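Local atomic coordinates of type IV pilus assembly protein PilF (Thermus thermophilus HB8, PDB entry 5OIU), a protein that probably hydrolyses ATP as a hexameric AAA+ motor to power the assembly of type IV pili. Residues 261-273 with 335-347. Sequence-based numbering, arbitrary orientation.
Sequences EPFNISAALIGVL and LVVDDEIRHAIVA
S266 faces R342 where helices 262-268 and 339-347 run antiparallel, their axes 8.4 Å apart at closest approach. The serine hydroxyl, swung anti to its backbone N (chi1 -170°), makes a weak hydrogen bond from OG to R342 O, which also accepts the intrahelical bond from V346 N; CG2 of V346 packs on the same hydroxyl. R342 runs alongside this serine: its CB lies 3.1 Å from S266 OG, CG touches both S266 OG and S266 O, CD passes 3.3 Å from S266 O, and NE is still 3.9 Å from S266 O. The chain bends at chi3 (-128°), and the guanidinium turns its edge to S266 O, takes D338 O over one face and reaches D339 OD1 through NH1 in a weakly bonded salt bridge. Replacing R342 by an alanine would probably leave D339 without this charged mate and strip the CG, CD and guanidinium contacts from S266 O. Toward P262, at the N-terminal end of helix 262-268, I345 CG2 rests against P262 O and, 4.0 Å away, I265 CG2, the two isoleucine side chains crossing at about a right angle. Beyond the helices, V337 sets CB against L269 O and CG2 against L269 CD2, these side chains also crossing steeply, and V337 N gives a weak, straight bond (171°) to I270 O. V272 and L335 then form an antiparallel hydrogen-bonded pair, V272 N to L335 O and L335 N to V272 O both at 2.8 Å. Strand 328-336 thus borders strand 269-281, which joins the parallel strand 143-148 on its other side, at the antiparallel margin of the mixed sheet of a P-loop ATPase domain.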
# COMPACT_ATOMS: atom_id res chain seq x y z
N GLU C 261 0.56 -15.12 -4.20
CA GLU C 261 -0.69 -14.70 -3.58
C GLU C 261 -0.67 -15.00 -2.09
O GLU C 261 -0.32 -16.12 -1.69
CB GLU C 261 -1.89 -15.41 -4.22
CG GLU C 261 -2.27 -14.88 -5.58
CD GLU C 261 -2.79 -13.48 -5.50
OE1 GLU C 261 -3.22 -13.07 -4.40
OE2 GLU C 261 -2.79 -12.80 -6.55
N PRO C 262 -1.02 -14.05 -1.24
CA PRO C 262 -1.08 -14.35 0.20
C PRO C 262 -1.93 -15.57 0.53
O PRO C 262 -1.59 -16.31 1.47
CB PRO C 262 -1.68 -13.06 0.79
CG PRO C 262 -1.30 -11.99 -0.20
CD PRO C 262 -1.34 -12.64 -1.54
N PHE C 263 -3.01 -15.83 -0.21
CA PHE C 263 -3.78 -17.01 0.13
C PHE C 263 -3.02 -18.28 -0.24
O PHE C 263 -3.07 -19.27 0.50
CB PHE C 263 -5.19 -16.96 -0.50
CG PHE C 263 -5.24 -17.03 -2.02
CD1 PHE C 263 -5.11 -18.24 -2.69
CD2 PHE C 263 -5.51 -15.90 -2.76
CE1 PHE C 263 -5.19 -18.31 -4.09
CE2 PHE C 263 -5.59 -15.96 -4.15
CZ PHE C 263 -5.44 -17.17 -4.81
N ASN C 264 -2.25 -18.25 -1.33
CA ASN C 264 -1.39 -19.39 -1.64
C ASN C 264 -0.23 -19.50 -0.64
O ASN C 264 0.19 -20.61 -0.31
CB ASN C 264 -0.90 -19.29 -3.09
CG ASN C 264 -1.97 -19.75 -4.11
OD1 ASN C 264 -2.97 -20.38 -3.74
ND2 ASN C 264 -1.76 -19.43 -5.38
N ILE C 265 0.28 -18.38 -0.12
CA ILE C 265 1.30 -18.45 0.93
C ILE C 265 0.72 -19.08 2.19
O ILE C 265 1.33 -19.96 2.81
CB ILE C 265 1.88 -17.06 1.22
CG1 ILE C 265 2.48 -16.45 -0.05
CG2 ILE C 265 2.90 -17.10 2.31
CD1 ILE C 265 3.08 -15.06 0.14
N SER C 266 -0.49 -18.66 2.57
CA SER C 266 -1.10 -19.17 3.79
C SER C 266 -1.35 -20.67 3.71
O SER C 266 -1.17 -21.40 4.69
CB SER C 266 -2.40 -18.41 4.08
OG SER C 266 -2.87 -18.73 5.38
N ALA C 267 -1.75 -21.15 2.54
CA ALA C 267 -2.13 -22.54 2.37
C ALA C 267 -0.95 -23.51 2.32
O ALA C 267 -1.13 -24.69 2.59
CB ALA C 267 -2.98 -22.70 1.11
N ALA C 268 0.26 -23.03 1.99
CA ALA C 268 1.38 -23.90 1.63
C ALA C 268 2.54 -23.85 2.60
O ALA C 268 3.20 -24.88 2.83
CB ALA C 268 1.89 -23.55 0.23
N LEU C 269 2.82 -22.68 3.16
CA LEU C 269 3.98 -22.50 4.02
C LEU C 269 3.78 -23.27 5.31
O LEU C 269 2.79 -23.06 6.01
CB LEU C 269 4.20 -21.03 4.30
CG LEU C 269 5.43 -20.73 5.16
CD1 LEU C 269 6.66 -21.05 4.38
CD2 LEU C 269 5.44 -19.27 5.57
N ILE C 270 4.70 -24.18 5.63
CA ILE C 270 4.59 -24.91 6.88
C ILE C 270 5.52 -24.35 7.93
O ILE C 270 5.27 -24.55 9.13
CB ILE C 270 4.83 -26.42 6.69
CG1 ILE C 270 6.08 -26.67 5.88
CG2 ILE C 270 3.67 -27.05 5.97
CD1 ILE C 270 6.31 -28.13 5.62
N GLY C 271 6.58 -23.65 7.54
CA GLY C 271 7.48 -23.06 8.51
C GLY C 271 8.62 -22.34 7.83
O GLY C 271 8.88 -22.53 6.63
N VAL C 272 9.28 -21.49 8.62
CA VAL C 272 10.46 -20.75 8.18
C VAL C 272 11.56 -20.92 9.22
O VAL C 272 11.33 -20.70 10.41
CB VAL C 272 10.17 -19.26 7.95
CG1 VAL C 272 11.39 -18.58 7.35
CG2 VAL C 272 8.98 -19.09 7.03
N LEU C 273 12.74 -21.33 8.77
CA LEU C 273 13.91 -21.42 9.63
C LEU C 273 14.88 -20.33 9.22
O LEU C 273 15.30 -20.28 8.05
CB LEU C 273 14.58 -22.78 9.52
CG LEU C 273 15.81 -22.79 10.39
CD1 LEU C 273 15.36 -22.87 11.83
CD2 LEU C 273 16.69 -23.96 10.03
N LEU C 335 10.01 -20.36 12.90
CA LEU C 335 8.63 -19.91 12.80
C LEU C 335 7.81 -21.07 12.26
O LEU C 335 7.88 -21.38 11.06
CB LEU C 335 8.53 -18.68 11.90
CG LEU C 335 7.23 -17.88 11.89
CD1 LEU C 335 7.47 -16.51 11.32
CD2 LEU C 335 6.15 -18.58 11.09
N VAL C 336 7.02 -21.69 13.14
CA VAL C 336 6.10 -22.77 12.78
C VAL C 336 4.72 -22.17 12.58
O VAL C 336 4.17 -21.51 13.48
CB VAL C 336 6.07 -23.88 13.84
CG1 VAL C 336 5.16 -25.02 13.42
CG2 VAL C 336 7.46 -24.41 14.09
N VAL C 337 4.14 -22.40 11.40
CA VAL C 337 2.92 -21.74 10.98
C VAL C 337 1.71 -22.46 11.57
O VAL C 337 1.55 -23.68 11.40
CB VAL C 337 2.84 -21.70 9.45
CG1 VAL C 337 1.50 -21.14 8.98
CG2 VAL C 337 4.00 -20.89 8.90
N ASP C 338 0.83 -21.71 12.25
CA ASP C 338 -0.43 -22.24 12.75
C ASP C 338 -1.59 -21.42 12.18
O ASP C 338 -1.41 -20.62 11.27
CB ASP C 338 -0.48 -22.25 14.28
CG ASP C 338 -0.11 -20.91 14.88
OD1 ASP C 338 -0.69 -19.87 14.46
OD2 ASP C 338 0.78 -20.91 15.76
N ASP C 339 -2.79 -21.65 12.73
CA ASP C 339 -3.97 -20.97 12.21
C ASP C 339 -3.83 -19.46 12.36
O ASP C 339 -4.20 -18.70 11.45
CB ASP C 339 -5.22 -21.44 12.95
CG ASP C 339 -5.19 -22.91 13.28
OD1 ASP C 339 -5.42 -23.72 12.35
OD2 ASP C 339 -4.90 -23.24 14.46
N GLU C 340 -3.26 -19.02 13.48
CA GLU C 340 -3.19 -17.59 13.74
C GLU C 340 -2.27 -16.90 12.74
O GLU C 340 -2.64 -15.86 12.17
CB GLU C 340 -2.72 -17.35 15.17
CG GLU C 340 -3.35 -16.13 15.77
CD GLU C 340 -2.81 -15.84 17.15
OE1 GLU C 340 -2.32 -16.79 17.79
OE2 GLU C 340 -2.88 -14.66 17.57
N ILE C 341 -1.09 -17.47 12.50
CA ILE C 341 -0.17 -16.92 11.50
C ILE C 341 -0.81 -16.96 10.12
O ILE C 341 -0.78 -15.97 9.37
CB ILE C 341 1.16 -17.68 11.53
CG1 ILE C 341 1.93 -17.33 12.79
CG2 ILE C 341 1.98 -17.35 10.30
CD1 ILE C 341 2.75 -18.48 13.33
N ARG C 342 -1.39 -18.11 9.75
CA ARG C 342 -2.13 -18.22 8.50
C ARG C 342 -3.13 -17.09 8.39
O ARG C 342 -3.18 -16.38 7.38
CB ARG C 342 -2.83 -19.58 8.40
CG ARG C 342 -1.98 -20.66 7.73
CD ARG C 342 -2.70 -21.97 7.58
NE ARG C 342 -1.92 -23.08 8.13
CZ ARG C 342 -2.14 -23.63 9.32
NH1 ARG C 342 -3.12 -23.19 10.09
NH2 ARG C 342 -1.38 -24.63 9.74
N HIS C 343 -3.90 -16.89 9.45
CA HIS C 343 -4.85 -15.78 9.52
C HIS C 343 -4.14 -14.43 9.34
O HIS C 343 -4.65 -13.54 8.64
CB HIS C 343 -5.61 -15.89 10.85
CG HIS C 343 -6.62 -14.82 11.09
ND1 HIS C 343 -7.18 -14.08 10.07
CD2 HIS C 343 -7.18 -14.37 12.24
CE1 HIS C 343 -8.04 -13.21 10.58
NE2 HIS C 343 -8.06 -13.37 11.90
N ALA C 344 -2.94 -14.27 9.91
CA ALA C 344 -2.25 -12.98 9.79
C ALA C 344 -1.74 -12.76 8.37
O ALA C 344 -1.73 -11.62 7.89
CB ALA C 344 -1.10 -12.88 10.79
N ILE C 345 -1.30 -13.83 7.69
CA ILE C 345 -0.85 -13.73 6.30
C ILE C 345 -1.99 -13.29 5.40
O ILE C 345 -1.85 -12.34 4.61
CB ILE C 345 -0.26 -15.08 5.84
CG1 ILE C 345 0.83 -15.56 6.80
CG2 ILE C 345 0.28 -14.99 4.40
CD1 ILE C 345 1.30 -16.98 6.60
N VAL C 346 -3.12 -14.01 5.48
CA VAL C 346 -4.32 -13.64 4.74
C VAL C 346 -4.63 -12.16 4.96
O VAL C 346 -4.67 -11.37 4.01
CB VAL C 346 -5.52 -14.52 5.15
CG1 VAL C 346 -6.78 -14.08 4.43
CG2 VAL C 346 -5.23 -16.01 4.90
N ALA C 347 -4.80 -11.77 6.23
CA ALA C 347 -5.08 -10.37 6.56
C ALA C 347 -4.07 -9.42 5.92
O ALA C 347 -4.44 -8.35 5.44
CB ALA C 347 -5.10 -10.20 8.08